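Local coordinates for protein putative cell surface hydrolase (Lactobacillus plantarum, PDB 3LP5) that is a putative cell surface hydrolase of the alpha/beta-hydrolase superfamily, whose substrate and reaction remain to be established, at residues M132-P137 with Y169-T174; V7-G12 with F62-F67; T160-S165 with D197-F202. One frame throughout, in Å; residues are numbered along the deposited sequence.

Contact 1: M132-P137 with Y169-T174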
loop_
_atom_site.group_PDB
_atom_site.type_symbol
_atom_site.label_atom_id
_atom_site.label_comp_id
_atom_site.label_asym_id
_atom_site.label_seq_id
_atom_site.Cartn_x
_atom_site.Cartn_y
_atom_site.Cartn_z
ATOM N N MET A 132 3.866 -2.093 2.603
ATOM C CA MET A 132 2.908 -1.933 3.716
ATOM C C MET A 132 1.507 -1.730 3.123
ATOM O O MET A 132 1.298 -0.914 2.194
ATOM C CB MET A 132 3.316 -0.780 4.660
ATOM C CG MET A 132 2.258 -0.284 5.722
ATOM S SD MET A 132 2.943 0.992 6.876
ATOM C CE MET A 132 3.940 -0.070 7.877
ATOM N N THR A 133 0.547 -2.453 3.678
ATOM C CA THR A 133 -0.840 -2.257 3.302
ATOM C C THR A 133 -1.636 -1.797 4.507
ATOM O O THR A 133 -1.298 -2.164 5.670
ATOM C CB THR A 133 -1.470 -3.516 2.635
ATOM O OG1 THR A 133 -1.638 -4.552 3.590
ATOM C CG2 THR A 133 -0.558 -4.042 1.465
ATOM N N ILE A 134 -2.639 -0.971 4.251
ATOM C CA ILE A 134 -3.434 -0.422 5.357
ATOM C C ILE A 134 -4.876 -0.801 5.161
ATOM O O ILE A 134 -5.526 -0.311 4.225
ATOM C CB ILE A 134 -3.314 1.097 5.485
ATOM C CG1 ILE A 134 -1.835 1.510 5.686
ATOM C CG2 ILE A 134 -4.059 1.583 6.712
ATOM C CD1 ILE A 134 -1.583 2.925 5.189
ATOM N N ALA A 135 -5.406 -1.631 6.061
ATOM C CA ALA A 135 -6.825 -2.026 5.964
ATOM C C ALA A 135 -7.274 -2.463 4.572
ATOM O O ALA A 135 -8.300 -2.000 4.034
ATOM C CB ALA A 135 -7.735 -0.885 6.522
ATOM N N SER A 136 -6.522 -3.384 3.966
ATOM C CA SER A 136 -6.837 -3.773 2.587
ATOM C C SER A 136 -7.783 -4.961 2.646
ATOM O O SER A 136 -7.494 -5.952 3.324
ATOM C CB SER A 136 -5.564 -4.116 1.819
ATOM O OG SER A 136 -4.723 -2.954 1.673
ATOM N N PRO A 137 -8.940 -4.862 1.961
ATOM C CA PRO A 137 -9.925 -5.896 2.052
ATOM C C PRO A 137 -9.662 -7.131 1.159
ATOM O O PRO A 137 -10.307 -7.313 0.106
ATOM C CB PRO A 137 -11.213 -5.155 1.675
ATOM C CG PRO A 137 -10.773 -4.129 0.670
ATOM C CD PRO A 137 -9.399 -3.718 1.121
ATOM N N TYR A 169 4.289 -5.609 5.632
ATOM C CA TYR A 169 3.496 -5.165 6.833
ATOM C C TYR A 169 2.033 -4.922 6.478
ATOM O O TYR A 169 1.726 -4.202 5.496
ATOM C CB TYR A 169 4.082 -3.888 7.419
ATOM C CG TYR A 169 5.542 -4.025 7.755
ATOM C CD1 TYR A 169 5.935 -4.433 9.053
ATOM C CD2 TYR A 169 6.526 -3.742 6.809
ATOM C CE1 TYR A 169 7.275 -4.586 9.396
ATOM C CE2 TYR A 169 7.900 -3.877 7.148
ATOM C CZ TYR A 169 8.240 -4.295 8.437
ATOM O OH TYR A 169 9.534 -4.471 8.779
ATOM N N SER A 170 1.135 -5.573 7.207
ATOM C CA SER A 170 -0.279 -5.397 6.988
ATOM C C SER A 170 -0.908 -4.805 8.276
ATOM O O SER A 170 -0.951 -5.475 9.301
ATOM C CB SER A 170 -0.936 -6.728 6.625
ATOM O OG SER A 170 -2.379 -6.577 6.504
ATOM N N ILE A 171 -1.340 -3.542 8.207
ATOM C CA ILE A 171 -2.069 -2.873 9.312
ATOM C C ILE A 171 -3.546 -3.170 9.156
ATOM O O ILE A 171 -4.084 -3.054 8.047
ATOM C CB ILE A 171 -1.855 -1.367 9.261
ATOM C CG1 ILE A 171 -0.350 -1.042 9.542
ATOM C CG2 ILE A 171 -2.856 -0.585 10.187
ATOM C CD1 ILE A 171 0.079 0.383 9.108
ATOM N N ALA A 172 -4.185 -3.582 10.262
ATOM C CA ALA A 172 -5.634 -3.763 10.346
ATOM C C ALA A 172 -6.189 -3.156 11.639
ATOM O O ALA A 172 -5.485 -3.033 12.665
ATOM C CB ALA A 172 -5.962 -5.255 10.297
ATOM N N GLY A 173 -7.437 -2.738 11.582
ATOM C CA GLY A 173 -8.167 -2.433 12.813
ATOM C C GLY A 173 -8.919 -3.652 13.313
ATOM O O GLY A 173 -8.745 -4.786 12.809
ATOM N N THR A 174 -9.766 -3.460 14.304
ATOM C CA THR A 174 -10.538 -4.606 14.824
ATOM C C THR A 174 -12.037 -4.523 14.525
ATOM O O THR A 174 -12.798 -5.356 14.959
ATOM C CB THR A 174 -10.242 -4.908 16.304
ATOM O OG1 THR A 174 -10.341 -3.696 17.074
ATOM C CG2 THR A 174 -8.811 -5.536 16.449
HETATM O O HOH W 1 -3.880 -4.508 5.443
#
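M132–I134 and Y169–I171 run parallel as neighbouring strands, their axes 4.7 Å apart at an angle of 14°. T133 N gives its hydrogen to Y169 O, I171 N to T133 O, and A135 N, just past the strand end, to I171 O, all three bonds measuring 2.8 to 2.9 Å. M132, I134 and I171 point to the face packed under helix 217-231. CG of M132 lies opposite the backbone N (chi1 168°) and the chain then bends at chi3 (-75°), which brings SD to 3.7 Å from I171 CD1 and CE to 3.8 Å from Y169 CB. I134 lies alongside I171, the two pointing the same way. T133 and S170 point to the other face, where a water sits 2.9 Å from T133 OG1 and 2.8 Å from S170 OG; it also accepts from S136 N and donates to I171 O, which thus receives two hydrogens. T133 OG1 has a further partner in Y138 OH, and S136 OG bonds to S106 O, in what is probably the nucleophile elbow of this hydrolase. The pair belongs to the beta-alpha-beta unit 127-134, 150-157, 167-172. With one face apolar and a water held by four protein groups on the other, the chemistry implies that the two hydroxyls, 3.6 Å apart from T133 OG1 to S170 OG, are joined through that water, and that S136 is tied to S106 by its hydroxyl and, through the water on its N, to I171 O.

Contact 2: V7-G12 with F62-F67; sequences VIMVPG and FIVIGF
Strands 7-10 and 62-67 lie side by side in the parallel part of the central sheet, V7 paired with F62, I8 with I63 and M9 with V64. Their axes approach to 4.6 Å and cross at -26°. The ladder has three rungs of 2.8 to 2.9 Å: I63 N to V7 O, with the donor tilted out of the carbonyl plane, M9 N to I63 O, and I65 N to M9 O. P11 has no amide hydrogen to continue it, and its CD rests 3.3 Å from I65 O instead. V7, M9, F62 and V64 share one face. The sulfur of M9 stands 5.0 Å from the centroid of the F62 ring, 27° off the ring normal, a Met-aromatic contact; the M9 methyl is modelled too near F62 CB for its exact place to be trusted. V7 lies alongside the same ring, which also stacks on H35, while helix 17-30 packs over M9 and V64. In this alpha/beta-hydrolase fold strand 7-10 lies between 62-67 and strand 99-105, which leads into the probable nucleophile elbow, and in relatives the loop that follows the strand at the position of 7-10 often contributes to the oxyanion hole. On the other face I8 CG2 presses on I65 CD1 at 3.4 Å, tighter than usual for two carbons. V10 carries CG1 anti to the backbone N (chi1 178°), which sets that methyl 3.8 Å from F67 CE2, with W112 of helix 107-118 against I8 and V10.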
loop_
_atom_site.group_PDB
_atom_site.type_symbol
_atom_site.label_atom_id
_atom_site.label_comp_id
_atom_site.label_asym_id
_atom_site.label_seq_id
_atom_site.Cartn_x
_atom_site.Cartn_y
_atom_site.Cartn_z
ATOM N N VAL A 7 9.302 5.874 -2.706
ATOM C CA VAL A 7 8.242 5.205 -1.982
ATOM C C VAL A 7 6.954 5.422 -2.837
ATOM O O VAL A 7 6.446 6.567 -2.936
ATOM C CB VAL A 7 8.029 5.824 -0.625
ATOM C CG1 VAL A 7 6.954 5.044 0.163
ATOM C CG2 VAL A 7 9.317 5.877 0.127
ATOM N N ILE A 8 6.446 4.366 -3.469
ATOM C CA ILE A 8 5.268 4.480 -4.363
ATOM C C ILE A 8 3.950 4.170 -3.632
ATOM O O ILE A 8 3.836 3.132 -3.035
ATOM C CB ILE A 8 5.451 3.599 -5.626
ATOM C CG1 ILE A 8 6.816 3.942 -6.266
ATOM C CG2 ILE A 8 4.295 3.845 -6.621
ATOM C CD1 ILE A 8 7.339 2.998 -7.436
ATOM N N MET A 9 3.010 5.130 -3.598
ATOM C CA MET A 9 1.831 5.041 -2.729
ATOM C C MET A 9 0.578 5.020 -3.584
ATOM O O MET A 9 0.423 5.840 -4.514
ATOM C CB MET A 9 1.756 6.229 -1.752
ATOM C CG MET A 9 3.147 6.536 -0.946
ATOM S SD MET A 9 3.078 8.121 -0.003
ATOM C CE MET A 9 3.830 9.154 -1.244
ATOM N N VAL A 10 -0.330 4.101 -3.268
ATOM C CA VAL A 10 -1.539 3.876 -4.070
ATOM C C VAL A 10 -2.708 3.867 -3.131
ATOM O O VAL A 10 -2.776 3.055 -2.187
ATOM C CB VAL A 10 -1.531 2.490 -4.805
ATOM C CG1 VAL A 10 -2.854 2.291 -5.592
ATOM C CG2 VAL A 10 -0.334 2.408 -5.785
ATOM N N PRO A 11 -3.624 4.792 -3.351
ATOM C CA PRO A 11 -4.717 4.935 -2.430
ATOM C C PRO A 11 -5.914 4.064 -2.874
ATOM O O PRO A 11 -5.786 3.289 -3.797
ATOM C CB PRO A 11 -5.019 6.442 -2.514
ATOM C CG PRO A 11 -4.850 6.741 -4.034
ATOM C CD PRO A 11 -3.619 5.833 -4.401
ATOM N N GLY A 12 -7.022 4.128 -2.156
ATOM C CA GLY A 12 -8.212 3.333 -2.429
ATOM C C GLY A 12 -9.329 4.172 -3.032
ATOM O O GLY A 12 -9.087 5.111 -3.785
ATOM N N PHE A 62 8.518 10.515 -2.814
ATOM C CA PHE A 62 7.206 9.925 -2.650
ATOM C C PHE A 62 6.536 10.051 -3.996
ATOM O O PHE A 62 6.433 11.162 -4.551
ATOM C CB PHE A 62 6.375 10.725 -1.630
ATOM C CG PHE A 62 6.857 10.625 -0.178
ATOM C CD1 PHE A 62 7.776 9.646 0.229
ATOM C CD2 PHE A 62 6.336 11.493 0.790
ATOM C CE1 PHE A 62 8.190 9.527 1.567
ATOM C CE2 PHE A 62 6.771 11.409 2.140
ATOM C CZ PHE A 62 7.691 10.430 2.519
ATOM N N ILE A 63 6.069 8.953 -4.539
ATOM C CA ILE A 63 5.311 9.024 -5.775
ATOM C C ILE A 63 3.877 8.476 -5.523
ATOM O O ILE A 63 3.733 7.311 -5.132
ATOM C CB ILE A 63 6.054 8.257 -6.854
ATOM C CG1 ILE A 63 7.497 8.798 -6.999
ATOM C CG2 ILE A 63 5.305 8.377 -8.180
ATOM C CD1 ILE A 63 8.346 7.933 -8.049
ATOM N N VAL A 64 2.830 9.314 -5.682
ATOM C CA VAL A 64 1.455 8.838 -5.499
ATOM C C VAL A 64 0.987 8.420 -6.867
ATOM O O VAL A 64 1.143 9.185 -7.828
ATOM C CB VAL A 64 0.522 9.962 -4.976
ATOM C CG1 VAL A 64 -0.999 9.490 -4.860
ATOM C CG2 VAL A 64 1.021 10.439 -3.623
ATOM N N ILE A 65 0.416 7.234 -6.969
ATOM C CA ILE A 65 -0.215 6.792 -8.208
ATOM C C ILE A 65 -1.662 6.470 -7.915
ATOM O O ILE A 65 -1.922 5.521 -7.160
ATOM C CB ILE A 65 0.484 5.531 -8.823
ATOM C CG1 ILE A 65 1.959 5.817 -9.089
ATOM C CG2 ILE A 65 -0.277 5.088 -10.126
ATOM C CD1 ILE A 65 2.722 4.629 -9.568
ATOM N N GLY A 66 -2.597 7.257 -8.471
ATOM C CA GLY A 66 -4.009 6.908 -8.363
ATOM C C GLY A 66 -4.695 6.904 -9.702
ATOM O O GLY A 66 -4.049 7.011 -10.773
ATOM N N PHE A 67 -5.997 6.730 -9.660
ATOM C CA PHE A 67 -6.754 6.423 -10.892
ATOM C C PHE A 67 -7.995 7.275 -10.990
ATOM O O PHE A 67 -8.696 7.414 -9.979
ATOM C CB PHE A 67 -7.132 4.930 -10.875
ATOM C CG PHE A 67 -5.998 4.034 -10.463
ATOM C CD1 PHE A 67 -4.953 3.774 -11.339
ATOM C CD2 PHE A 67 -5.944 3.515 -9.146
ATOM C CE1 PHE A 67 -3.868 2.966 -10.951
ATOM C CE2 PHE A 67 -4.894 2.739 -8.748
ATOM C CZ PHE A 67 -3.816 2.474 -9.647
#

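Contact 3: T160-S165 with D197-F202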
loop_
_atom_site.group_PDB
_atom_site.type_symbol
_atom_site.label_atom_id
_atom_site.label_comp_id
_atom_site.label_asym_id
_atom_site.label_seq_id
_atom_site.Cartn_x
_atom_site.Cartn_y
_atom_site.Cartn_z
ATOM N N THR A 160 2.040 -17.236 -5.688
ATOM C CA THR A 160 3.398 -17.705 -5.939
ATOM C C THR A 160 4.207 -16.777 -6.877
ATOM O O THR A 160 5.438 -16.857 -6.925
ATOM C CB THR A 160 3.485 -19.139 -6.449
ATOM O OG1 THR A 160 2.817 -19.237 -7.708
ATOM C CG2 THR A 160 2.841 -20.088 -5.452
ATOM N N GLY A 161 3.531 -15.875 -7.586
ATOM C CA GLY A 161 4.262 -14.874 -8.333
ATOM C C GLY A 161 4.911 -13.801 -7.443
ATOM O O GLY A 161 5.710 -13.035 -7.944
ATOM N N LEU A 162 4.578 -13.730 -6.137
ATOM C CA LEU A 162 5.168 -12.692 -5.267
ATOM C C LEU A 162 6.680 -12.847 -5.202
ATOM O O LEU A 162 7.186 -13.956 -5.328
ATOM C CB LEU A 162 4.578 -12.707 -3.833
ATOM C CG LEU A 162 3.110 -12.213 -3.756
ATOM C CD1 LEU A 162 2.421 -12.733 -2.479
ATOM C CD2 LEU A 162 2.965 -10.658 -3.922
ATOM N N PRO A 163 7.405 -11.738 -5.056
ATOM C CA PRO A 163 8.864 -11.845 -4.867
ATOM C C PRO A 163 9.242 -12.419 -3.512
ATOM O O PRO A 163 8.764 -11.940 -2.491
ATOM C CB PRO A 163 9.359 -10.396 -4.988
ATOM C CG PRO A 163 8.191 -9.571 -4.930
ATOM C CD PRO A 163 6.996 -10.356 -5.370
ATOM N N GLU A 164 10.119 -13.425 -3.507
ATOM C CA GLU A 164 10.473 -14.102 -2.273
ATOM C C GLU A 164 11.296 -13.225 -1.308
ATOM O O GLU A 164 11.278 -13.458 -0.118
ATOM C CB GLU A 164 11.177 -15.460 -2.520
ATOM C CG GLU A 164 10.345 -16.481 -3.341
ATOM C CD GLU A 164 10.967 -17.897 -3.402
ATOM O OE1 GLU A 164 12.205 -18.008 -3.534
ATOM O OE2 GLU A 164 10.225 -18.908 -3.318
ATOM N N SER A 165 12.035 -12.237 -1.773
ATOM C CA SER A 165 12.836 -11.482 -0.810
ATOM C C SER A 165 12.070 -10.264 -0.174
ATOM O O SER A 165 12.640 -9.573 0.676
ATOM C CB SER A 165 14.136 -11.016 -1.462
ATOM O OG SER A 165 13.754 -10.010 -2.401
ATOM N N ASP A 197 4.692 -17.444 4.162
ATOM C CA ASP A 197 5.432 -18.440 3.338
ATOM C C ASP A 197 5.505 -18.184 1.818
ATOM O O ASP A 197 5.983 -19.037 1.084
ATOM C CB ASP A 197 4.995 -19.866 3.659
ATOM C CG ASP A 197 5.646 -20.385 4.990
ATOM O OD1 ASP A 197 5.950 -19.571 5.886
ATOM O OD2 ASP A 197 5.897 -21.603 5.137
ATOM N N GLN A 198 5.049 -17.029 1.363
ATOM C CA GLN A 198 5.323 -16.596 -0.011
ATOM C C GLN A 198 6.340 -15.492 -0.037
ATOM O O GLN A 198 6.898 -15.253 -1.096
ATOM C CB GLN A 198 4.071 -16.114 -0.778
ATOM C CG GLN A 198 3.105 -17.210 -1.081
ATOM C CD GLN A 198 3.762 -18.432 -1.821
ATOM O OE1 GLN A 198 4.622 -18.279 -2.684
ATOM N NE2 GLN A 198 3.335 -19.631 -1.453
ATOM N N VAL A 199 6.562 -14.802 1.098
ATOM C CA VAL A 199 7.500 -13.688 1.164
ATOM C C VAL A 199 8.452 -13.932 2.359
ATOM O O VAL A 199 8.155 -14.723 3.243
ATOM C CB VAL A 199 6.766 -12.296 1.235
ATOM C CG1 VAL A 199 5.780 -12.096 0.035
ATOM C CG2 VAL A 199 6.016 -12.113 2.556
ATOM N N LYS A 200 9.595 -13.251 2.381
ATOM C CA LYS A 200 10.591 -13.368 3.463
ATOM C C LYS A 200 10.014 -13.104 4.886
ATOM O O LYS A 200 10.262 -13.872 5.815
ATOM C CB LYS A 200 11.742 -12.366 3.168
ATOM C CG LYS A 200 13.060 -12.689 3.852
ATOM C CD LYS A 200 13.887 -11.431 4.203
ATOM C CE LYS A 200 14.603 -10.765 3.019
ATOM N NZ LYS A 200 14.950 -11.727 1.926
ATOM N N HIS A 201 9.265 -12.007 5.067
ATOM C CA HIS A 201 8.654 -11.720 6.369
ATOM C C HIS A 201 7.307 -11.119 6.147
ATOM O O HIS A 201 7.145 -10.246 5.239
ATOM C CB HIS A 201 9.407 -10.670 7.211
ATOM C CG HIS A 201 10.863 -10.950 7.426
ATOM N ND1 HIS A 201 11.320 -11.936 8.284
ATOM C CD2 HIS A 201 11.970 -10.318 6.951
ATOM C CE1 HIS A 201 12.645 -11.925 8.291
ATOM N NE2 HIS A 201 13.062 -10.952 7.497
ATOM N N PHE A 202 6.343 -11.561 6.969
ATOM C CA PHE A 202 4.999 -10.990 6.990
ATOM C C PHE A 202 4.656 -10.588 8.398
ATOM O O PHE A 202 4.818 -11.405 9.327
ATOM C CB PHE A 202 3.988 -12.009 6.490
ATOM C CG PHE A 202 2.568 -11.537 6.546
ATOM C CD1 PHE A 202 2.126 -10.512 5.717
ATOM C CD2 PHE A 202 1.672 -12.127 7.432
ATOM C CE1 PHE A 202 0.821 -10.072 5.745
ATOM C CE2 PHE A 202 0.370 -11.683 7.501
ATOM C CZ PHE A 202 -0.078 -10.682 6.637
HETATM O O HOH W 2 13.848 -14.740 0.953
#
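Q198 reaches across first. Its chain bends at chi2 (-53°), swinging the amide alongside T160, where OE1 lies 3.5 Å from T160 CA and 3.8 Å from T160 CG2; its CB meets L162 CD1, the two side chains crossing at about a right angle. An alanine here would keep CB but lack the amide lying along T160, and is likely to open a gap beside T160 CA and CG2. V199 comes next, with CG1 4.1 Å from L162 CB and near P163 O. L162 is the buried residue of the contact, wedged on against I194 and F195 of helix 191-195 and L116 of helix 107-118. At K200 the backbone N stands 3.0 Å from E164 O, and the side chain folds back over the loop to bring CE within 3.3 Å of S165 O. A water donates to E164 O (3.1 Å) and is weakly held by K200 NZ. H201 then begins the edge strand, bonding through its backbone to V168. The loop before strand 167-172 thus packs on the lead-in to strand 201-206: apolar contact lies beneath, while at the surface the lysine ammonium lies near the S165 carbonyl and reaches that of E164 only through the weakly held water, where attraction would probably be softened by solvent.

In the fold
From the N terminus, 7-12 supplies a central strand, and contact 2 closes when 62-67 comes back beside it after helix 17-30 and two more strands. The chain then passes through helix 74-92 to strand 99-105, on the far side of 7-10 from 62-67, and on to 132-137, where contact 1 opens. Before that closes, 160-165 opens contact 3; 169-174 completes contact 1 and 197-202 completes contact 3, so these two interlock while contact 2 stands apart in series. Contacts 1 and 2 lie in one sheet with strand 99-105 between their strands, centres about 16 Å apart. Contacts 1 and 3 touch where S170 CB meets F202 CE1 (3.9 Å), strands 167-172 and 201-206 being neighbours in the sheet.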